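Glucose dehydrogenase (Serratia sp. FS14, PDB 7CDY) belongs to the glucose/sorbosone dehydrogenase family of beta-propeller proteins and carries a bound calcium ion. Local coordinates at residues P265-M270 with A294-T299; A204-E209 with H283-G288; F81-E86 with G91-Y96. One frame throughout, in Å; residues are numbered along the deposited sequence.

How the contacts relate
Contacts 1 and 2 are neighbours, with centres about 8 Å apart, and both use the sheet of strands 267-273, 284-289, 294-301 and 304-311. Contact 1 reaches across strand 284-289 inside that sheet; contact 2 joins the same inner strand, 284-289, to the preceding sheet through strand 205-210. Their segments alternate along the chain: 204-209, 265-270, 283-288, 294-299. Contact 3 comes first in sequence, in the hairpin of strands 76-84 and 90-99, on the opposite side of the chain's centre, its centre about 27 Å from that of contact 1. Contacts 1 and 2 thus hold one blade together and join it to the preceding blade, while contact 3 pairs strands across the propeller.

Contact 1: residues P265-M270 with A294-T299; sequences PGLSGM and ALIRLT
Ile296 reaches over the neighbouring strand to meet Pro265 and Leu267, and it is the one residue of 294-299 that touches 265-270. Approaching it from the start of the segment, the backbone of Leu295 is hydrogen-bonded to Leu311, so 294-301 pairs there with strand 304-311. At Ile296 the chain turns to its other neighbour: Ile296 N probably gives a hydrogen bond to Ile287 O of strand 284-289. The side chain of Ile296 points toward 265-270. Its CG1 lies opposite the carbonyl carbon (chi1 -63°) and CD1 runs on almost straight beyond it (chi2 165°), which makes this delta methyl the probe that spans the gap. Ile296 CD1 meets Leu267 CD2 at 3.8 Å. On the proline, Ile296 CD1 sits 3.9 Å from Pro265 CB and about as far from CG, so it rests against the ring carbons remote from the nitrogen. Both partners cross the isoleucine at roughly a right angle, and all three residues are buried. With the CA atoms of Leu267 and Ile296 8.8 Å apart, the backbones are too distant to bond directly, and the join is purely apolar. Leu267 also packs on Ile287 of the intervening strand. Further along, Arg297 turns to a different set of partners, giving a salt bridge from NE to Glu309 OE1 and a hydrogen bond from NH1 to Ser284 OG. Leu298 then packs on Leu218 of the preceding sheet, and Thr299 on Val306. Strands 267-273 and 294-301 thus flank 284-289 on its two sides, with Ile296 bridging across it to Pro265 and Leu267, an arrangement typical of the four-stranded antiparallel blade of a beta-propeller.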
loop_
_atom_site.group_PDB
_atom_site.type_symbol
_atom_site.label_atom_id
_atom_site.label_comp_id
_atom_site.label_asym_id
_atom_site.label_seq_id
_atom_site.Cartn_x
_atom_site.Cartn_y
_atom_site.Cartn_z
ATOM N N PRO A 265 -9.997 1.733 -12.277
ATOM C CA PRO A 265 -8.671 1.695 -12.913
ATOM C C PRO A 265 -7.766 0.615 -12.349
ATOM O O PRO A 265 -6.779 0.257 -13.013
ATOM C CB PRO A 265 -8.096 3.093 -12.628
ATOM C CG PRO A 265 -9.273 3.935 -12.163
ATOM C CD PRO A 265 -10.176 2.954 -11.470
ATOM N N GLY A 266 -8.070 0.089 -11.154
ATOM C CA GLY A 266 -7.182 -0.819 -10.457
ATOM C C GLY A 266 -6.129 -0.057 -9.676
ATOM O O GLY A 266 -4.934 -0.216 -9.934
ATOM N N LEU A 267 -6.552 0.760 -8.708
ATOM C CA LEU A 267 -5.637 1.669 -8.024
ATOM C C LEU A 267 -4.553 0.910 -7.270
ATOM O O LEU A 267 -4.839 -0.026 -6.519
ATOM C CB LEU A 267 -6.406 2.529 -7.025
ATOM C CG LEU A 267 -7.661 3.254 -7.508
ATOM C CD1 LEU A 267 -8.260 4.031 -6.349
ATOM C CD2 LEU A 267 -7.380 4.168 -8.702
ATOM N N SER A 268 -3.309 1.350 -7.440
ATOM C CA SER A 268 -2.178 0.707 -6.782
ATOM C C SER A 268 -1.050 1.710 -6.650
ATOM O O SER A 268 -0.613 2.290 -7.649
ATOM C CB SER A 268 -1.711 -0.490 -7.609
ATOM O OG SER A 268 -0.752 -1.251 -6.903
ATOM N N GLY A 269 -0.568 1.905 -5.424
ATOM C CA GLY A 269 0.485 2.883 -5.213
ATOM C C GLY A 269 -0.069 4.287 -5.078
ATOM O O GLY A 269 -1.078 4.635 -5.705
ATOM N N MET A 270 0.551 5.108 -4.236
ATOM C CA MET A 270 0.100 6.485 -4.113
ATOM C C MET A 270 1.206 7.327 -3.503
ATOM O O MET A 270 1.888 6.892 -2.572
ATOM C CB MET A 270 -1.216 6.627 -3.320
ATOM C CG MET A 270 -1.075 6.577 -1.809
ATOM S SD MET A 270 -2.637 6.666 -0.879
ATOM C CE MET A 270 -3.220 8.315 -1.252
ATOM N N ALA A 294 -1.894 2.866 -16.446
ATOM C CA ALA A 294 -1.695 4.307 -16.520
ATOM C C ALA A 294 -1.324 4.855 -15.151
ATOM O O ALA A 294 -1.324 4.142 -14.143
ATOM C CB ALA A 294 -2.939 5.014 -17.073
ATOM N N LEU A 295 -1.004 6.142 -15.137
ATOM C CA LEU A 295 -0.740 6.889 -13.919
ATOM C C LEU A 295 -1.793 7.978 -13.790
ATOM O O LEU A 295 -2.023 8.736 -14.738
ATOM C CB LEU A 295 0.653 7.505 -13.991
ATOM C CG LEU A 295 1.103 8.346 -12.796
ATOM C CD1 LEU A 295 1.243 7.480 -11.539
ATOM C CD2 LEU A 295 2.424 9.029 -13.125
ATOM N N ILE A 296 -2.447 8.036 -12.639
ATOM C CA ILE A 296 -3.501 9.002 -12.364
ATOM C C ILE A 296 -2.903 10.152 -11.572
ATOM O O ILE A 296 -2.161 9.927 -10.607
ATOM C CB ILE A 296 -4.638 8.336 -11.572
ATOM C CG1 ILE A 296 -5.284 7.232 -12.404
ATOM C CG2 ILE A 296 -5.653 9.366 -11.120
ATOM C CD1 ILE A 296 -6.154 6.288 -11.586
ATOM N N ARG A 297 -3.219 11.387 -11.962
ATOM C CA ARG A 297 -2.826 12.560 -11.192
ATOM C C ARG A 297 -4.074 13.305 -10.743
ATOM O O ARG A 297 -4.855 13.778 -11.578
ATOM C CB ARG A 297 -1.936 13.496 -12.010
ATOM C CG ARG A 297 -1.471 14.699 -11.200
ATOM C CD ARG A 297 -0.502 15.563 -11.971
ATOM N NE ARG A 297 -1.178 16.383 -12.961
ATOM C CZ ARG A 297 -1.506 17.657 -12.774
ATOM N NH1 ARG A 297 -1.229 18.255 -11.625
ATOM N NH2 ARG A 297 -2.119 18.333 -13.737
ATOM N N LEU A 298 -4.266 13.415 -9.429
ATOM C CA LEU A 298 -5.377 14.167 -8.858
ATOM C C LEU A 298 -4.857 15.504 -8.347
ATOM O O LEU A 298 -3.938 15.537 -7.520
ATOM C CB LEU A 298 -6.023 13.394 -7.709
ATOM C CG LEU A 298 -6.543 11.998 -8.044
ATOM C CD1 LEU A 298 -7.194 11.366 -6.830
ATOM C CD2 LEU A 298 -7.534 12.095 -9.195
ATOM N N THR A 299 -5.443 16.602 -8.822
ATOM C CA THR A 299 -5.108 17.917 -8.294
ATOM C C THR A 299 -5.918 18.154 -7.027
ATOM O O THR A 299 -7.129 17.927 -7.011
ATOM C CB THR A 299 -5.446 18.981 -9.340
ATOM O OG1 THR A 299 -4.669 18.752 -10.522
ATOM C CG2 THR A 299 -5.144 20.377 -8.806
#

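Contact 2: residues A204-E209 with H283-G288; sequences AIWEHE and HSLFIG
The indole of Trp206 and the imidazole of His208 are the flat groups that meet the second strand, and each receives aliphatic carbon obliquely. Leu285 CD2 approaches the six-membered part of the indole, 3.9 Å from Trp206 CE3 and nearly as close to CZ3. Edge-to-face packing with Phe272 gives the same indole an aromatic neighbour from strand 267-273. At the imidazole, Ile287 CG2 comes within 3.5 Å of His208 NE2, while the other branch of the isoleucine brings Ile287 CD1 to 3.9 Å from His208 CD2. The two side chains slide past each other in opposite directions, so the CD2-NE2 side of the ring runs alongside the isoleucine and not just against its end. The histidine's CG stands between the backbone N and the carbonyl carbon (chi1 71°), a turn that carries this side of the ring to Ile287.

Strands 205-210 and 284-289 belong to successive four-stranded sheets, and no hydrogen bond links the two segments; this is the face-to-face packing of adjacent blades in a beta-propeller, with CA atoms of His208 and Ile287 8.9 Å apart. The gap is filled by side chains pointing toward one another from both strands, and Leu218 of strand 216-219, the neighbour of 205-210, packs on both His208 and Leu285.

Polar fixing comes from strand 267-273, beside 284-289 in the other blade: His208 NE2 donates a hydrogen bond to Gly269 O, which helps fix the rotation of the ring. One residue on, the backbone of Glu209 is hydrogen-bonded to Glu217, a residue of the calcium site.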
loop_
_atom_site.group_PDB
_atom_site.type_symbol
_atom_site.label_atom_id
_atom_site.label_comp_id
_atom_site.label_asym_id
_atom_site.label_seq_id
_atom_site.Cartn_x
_atom_site.Cartn_y
_atom_site.Cartn_z
ATOM N N ALA A 204 -2.437 14.130 7.629
ATOM C CA ALA A 204 -3.397 13.036 7.686
ATOM C C ALA A 204 -2.966 11.882 6.790
ATOM O O ALA A 204 -2.461 12.088 5.682
ATOM C CB ALA A 204 -4.774 13.516 7.233
ATOM N N ILE A 205 -3.196 10.661 7.271
ATOM C CA ILE A 205 -3.067 9.471 6.434
ATOM C C ILE A 205 -4.235 9.396 5.460
ATOM O O ILE A 205 -5.403 9.498 5.859
ATOM C CB ILE A 205 -3.000 8.213 7.316
ATOM C CG1 ILE A 205 -1.712 8.190 8.145
ATOM C CG2 ILE A 205 -3.142 6.937 6.465
ATOM C CD1 ILE A 205 -0.475 7.803 7.350
ATOM N N TRP A 206 -3.929 9.224 4.175
ATOM C CA TRP A 206 -4.915 8.924 3.144
ATOM C C TRP A 206 -4.705 7.493 2.660
ATOM O O TRP A 206 -3.607 6.927 2.770
ATOM C CB TRP A 206 -4.800 9.881 1.953
ATOM C CG TRP A 206 -5.175 11.328 2.217
ATOM C CD1 TRP A 206 -5.113 12.012 3.406
ATOM C CD2 TRP A 206 -5.625 12.272 1.236
ATOM N NE1 TRP A 206 -5.527 13.320 3.213
ATOM C CE2 TRP A 206 -5.844 13.498 1.890
ATOM C CE3 TRP A 206 -5.875 12.187 -0.137
ATOM C CZ2 TRP A 206 -6.298 14.641 1.213
ATOM C CZ3 TRP A 206 -6.327 13.322 -0.810
ATOM C CH2 TRP A 206 -6.529 14.529 -0.132
ATOM N N GLU A 207 -5.768 6.918 2.097
ATOM C CA GLU A 207 -5.791 5.509 1.731
ATOM C C GLU A 207 -6.556 5.360 0.429
ATOM O O GLU A 207 -7.453 6.155 0.134
ATOM C CB GLU A 207 -6.457 4.686 2.854
ATOM C CG GLU A 207 -6.679 3.208 2.572
ATOM C CD GLU A 207 -8.067 2.880 2.048
ATOM O OE1 GLU A 207 -8.815 3.797 1.644
ATOM O OE2 GLU A 207 -8.391 1.672 2.017
ATOM N N HIS A 208 -6.220 4.334 -0.351
ATOM C CA HIS A 208 -7.089 3.963 -1.464
ATOM C C HIS A 208 -7.230 2.449 -1.537
ATOM O O HIS A 208 -6.425 1.700 -0.971
ATOM C CB HIS A 208 -6.740 4.663 -2.797
ATOM C CG HIS A 208 -5.467 4.210 -3.440
ATOM N ND1 HIS A 208 -5.212 2.894 -3.765
ATOM C CD2 HIS A 208 -4.411 4.924 -3.903
ATOM C CE1 HIS A 208 -4.038 2.816 -4.371
ATOM N NE2 HIS A 208 -3.534 4.033 -4.473
ATOM N N GLU A 209 -8.279 1.997 -2.225
ATOM C CA GLU A 209 -8.568 0.569 -2.246
ATOM C C GLU A 209 -9.319 0.208 -3.516
ATOM O O GLU A 209 -10.035 1.026 -4.095
ATOM C CB GLU A 209 -9.376 0.126 -1.016
ATOM C CG GLU A 209 -10.665 0.909 -0.802
ATOM C CD GLU A 209 -11.326 0.527 0.505
ATOM O OE1 GLU A 209 -12.290 -0.261 0.495
ATOM O OE2 GLU A 209 -10.851 0.981 1.570
ATOM N N HIS A 283 1.077 19.778 -4.902
ATOM C CA HIS A 283 -0.305 19.637 -4.448
ATOM C C HIS A 283 -1.119 18.680 -5.319
ATOM O O HIS A 283 -2.344 18.776 -5.384
ATOM C CB HIS A 283 -0.997 20.990 -4.236
ATOM C CG HIS A 283 -0.334 21.826 -3.184
ATOM N ND1 HIS A 283 -0.443 21.549 -1.838
ATOM C CD2 HIS A 283 0.486 22.899 -3.284
ATOM C CE1 HIS A 283 0.262 22.431 -1.153
ATOM N NE2 HIS A 283 0.834 23.262 -2.006
ATOM N N SER A 284 -0.440 17.747 -5.977
ATOM C CA SER A 284 -1.078 16.652 -6.689
ATOM C C SER A 284 -0.819 15.339 -5.959
ATOM O O SER A 284 0.182 15.186 -5.250
ATOM C CB SER A 284 -0.567 16.551 -8.131
ATOM O OG SER A 284 -1.116 17.577 -8.944
ATOM N N LEU A 285 -1.732 14.390 -6.165
ATOM C CA LEU A 285 -1.638 13.035 -5.639
ATOM C C LEU A 285 -1.582 12.094 -6.832
ATOM O O LEU A 285 -2.459 12.135 -7.702
ATOM C CB LEU A 285 -2.865 12.730 -4.778
ATOM C CG LEU A 285 -3.032 11.289 -4.306
ATOM C CD1 LEU A 285 -1.828 10.884 -3.472
ATOM C CD2 LEU A 285 -4.325 11.128 -3.513
ATOM N N PHE A 286 -0.543 11.279 -6.896
ATOM C CA PHE A 286 -0.352 10.352 -8.001
ATOM C C PHE A 286 -0.690 8.931 -7.560
ATOM O O PHE A 286 -0.289 8.493 -6.473
ATOM C CB PHE A 286 1.101 10.412 -8.474
ATOM C CG PHE A 286 1.440 11.672 -9.206
ATOM C CD1 PHE A 286 1.883 12.803 -8.528
ATOM C CD2 PHE A 286 1.299 11.737 -10.577
ATOM C CE1 PHE A 286 2.191 13.968 -9.213
ATOM C CE2 PHE A 286 1.615 12.890 -11.274
ATOM C CZ PHE A 286 2.062 14.010 -10.583
ATOM N N ILE A 287 -1.417 8.206 -8.415
ATOM C CA ILE A 287 -1.917 6.870 -8.105
ATOM C C ILE A 287 -1.715 5.978 -9.321
ATOM O O ILE A 287 -2.054 6.372 -10.439
ATOM C CB ILE A 287 -3.413 6.927 -7.734
ATOM C CG1 ILE A 287 -3.616 7.736 -6.440
ATOM C CG2 ILE A 287 -4.003 5.516 -7.628
ATOM C CD1 ILE A 287 -5.075 8.082 -6.161
ATOM N N GLY A 288 -1.181 4.778 -9.133
ATOM C CA GLY A 288 -1.032 3.869 -10.256
ATOM C C GLY A 288 -2.346 3.198 -10.620
ATOM O O GLY A 288 -3.225 3.002 -9.781
#

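Contact 3: residues F81-E86 with G91-Y96; sequences FAEPGE and GTAVGY
Four backbone hydrogen bonds tie Phe81 and Glu83 to Ala93 and Gly91. Phe81 N gives to Ala93 O at 2.9 Å, and Ala93 N returns a bond to Phe81 O at 2.8 Å. The second pair joins Glu83 N to Gly91 O (2.8 Å) and Gly91 N to Glu83 O, the longest of the four at 3.1 Å. Between them Ala82 and Thr92 form a non-hydrogen-bonded pair, and Thr92 CA approaches Phe81 O at 3.4 Å in a CA-H...O contact. This is an antiparallel beta hairpin within a larger sheet, strongly twisted, the short strand axes making 116°.

Next to the ladder, on one face of the sheet, Ala93 CB lies over the Phe81 ring, 4.0 Å from its centroid, a CH-pi contact offset toward the rim. With chi1 at 60°, the phenylalanine swings its ring back toward the partner strand. Glu83 CB lies 4.0 Å from Ala93 CB.

The extended Glu83 side chain runs along that methyl, its carboxylate end included, while OE1 reaches on to salt bridges with Arg114 and Lys118, whose charges probably stabilise the carboxylate.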
loop_
_atom_site.group_PDB
_atom_site.type_symbol
_atom_site.label_atom_id
_atom_site.label_comp_id
_atom_site.label_asym_id
_atom_site.label_seq_id
_atom_site.Cartn_x
_atom_site.Cartn_y
_atom_site.Cartn_z
ATOM N N PHE A 81 4.255 -8.903 4.210
ATOM C CA PHE A 81 4.257 -10.086 3.353
ATOM C C PHE A 81 3.062 -10.962 3.671
ATOM O O PHE A 81 2.478 -10.890 4.754
ATOM C CB PHE A 81 5.569 -10.886 3.453
ATOM C CG PHE A 81 5.895 -11.412 4.852
ATOM C CD1 PHE A 81 6.390 -10.564 5.842
ATOM C CD2 PHE A 81 5.750 -12.768 5.152
ATOM C CE1 PHE A 81 6.715 -11.057 7.110
ATOM C CE2 PHE A 81 6.078 -13.270 6.418
ATOM C CZ PHE A 81 6.554 -12.410 7.390
ATOM N N ALA A 82 2.693 -11.793 2.702
ATOM C CA ALA A 82 1.724 -12.845 2.965
ATOM C C ALA A 82 2.451 -13.999 3.639
ATOM O O ALA A 82 3.507 -14.436 3.165
ATOM C CB ALA A 82 1.105 -13.313 1.651
ATOM N N GLU A 83 1.891 -14.485 4.745
ATOM C CA GLU A 83 2.518 -15.506 5.565
ATOM C C GLU A 83 1.594 -16.712 5.680
ATOM O O GLU A 83 0.420 -16.551 6.048
ATOM C CB GLU A 83 2.799 -14.943 6.959
ATOM C CG GLU A 83 3.450 -15.944 7.904
ATOM C CD GLU A 83 3.511 -15.439 9.332
ATOM O OE1 GLU A 83 2.436 -15.192 9.912
ATOM O OE2 GLU A 83 4.621 -15.269 9.874
ATOM N N PRO A 84 2.071 -17.922 5.383
ATOM C CA PRO A 84 1.221 -19.109 5.511
ATOM C C PRO A 84 0.861 -19.376 6.959
ATOM O O PRO A 84 1.539 -18.957 7.893
ATOM C CB PRO A 84 2.088 -20.256 4.973
ATOM C CG PRO A 84 3.392 -19.690 4.644
ATOM C CD PRO A 84 3.459 -18.247 5.032
ATOM N N GLY A 85 -0.220 -20.108 7.133
ATOM C CA GLY A 85 -0.614 -20.490 8.469
ATOM C C GLY A 85 -1.325 -21.812 8.525
ATOM O O GLY A 85 -1.188 -22.645 7.623
ATOM N N GLU A 86 -2.099 -22.000 9.588
ATOM C CA GLU A 86 -2.838 -23.233 9.799
ATOM C C GLU A 86 -3.914 -23.404 8.735
ATOM O O GLU A 86 -4.447 -22.434 8.187
ATOM C CB GLU A 86 -3.498 -23.215 11.176
ATOM N N GLY A 91 -2.275 -15.027 5.792
ATOM C CA GLY A 91 -2.655 -13.680 6.159
ATOM C C GLY A 91 -1.441 -12.785 6.110
ATOM O O GLY A 91 -0.305 -13.248 6.023
ATOM N N THR A 92 -1.690 -11.485 6.169
ATOM C CA THR A 92 -0.602 -10.523 6.107
ATOM C C THR A 92 0.175 -10.489 7.420
ATOM O O THR A 92 -0.394 -10.646 8.506
ATOM C CB THR A 92 -1.184 -9.154 5.789
ATOM O OG1 THR A 92 -1.927 -9.279 4.575
ATOM C CG2 THR A 92 -0.091 -8.104 5.610
ATOM N N ALA A 93 1.492 -10.306 7.318
ATOM C CA ALA A 93 2.352 -10.122 8.477
ATOM C C ALA A 93 3.283 -8.951 8.215
ATOM O O ALA A 93 3.560 -8.606 7.057
ATOM C CB ALA A 93 3.184 -11.377 8.749
ATOM N N VAL A 94 3.736 -8.320 9.296
ATOM C CA VAL A 94 4.644 -7.182 9.230
ATOM C C VAL A 94 5.770 -7.437 10.222
ATOM O O VAL A 94 5.514 -7.859 11.363
ATOM C CB VAL A 94 3.911 -5.863 9.553
ATOM C CG1 VAL A 94 4.873 -4.676 9.528
ATOM C CG2 VAL A 94 2.750 -5.641 8.571
ATOM N N GLY A 95 7.009 -7.206 9.797
ATOM C CA GLY A 95 8.140 -7.335 10.692
ATOM C C GLY A 95 9.207 -6.325 10.337
ATOM O O GLY A 95 9.043 -5.519 9.419
ATOM N N TYR A 96 10.327 -6.390 11.057
ATOM C CA TYR A 96 11.468 -5.578 10.684
ATOM C C TYR A 96 12.756 -6.318 10.989
ATOM O O TYR A 96 12.792 -7.232 11.819
ATOM C CB TYR A 96 11.454 -4.184 11.327
ATOM C CG TYR A 96 11.691 -4.131 12.831
ATOM C CD1 TYR A 96 12.973 -4.291 13.366
ATOM C CD2 TYR A 96 10.644 -3.851 13.709
ATOM C CE1 TYR A 96 13.203 -4.212 14.741
ATOM C CE2 TYR A 96 10.862 -3.771 15.087
ATOM C CZ TYR A 96 12.149 -3.948 15.583
ATOM O OH TYR A 96 12.388 -3.869 16.939
#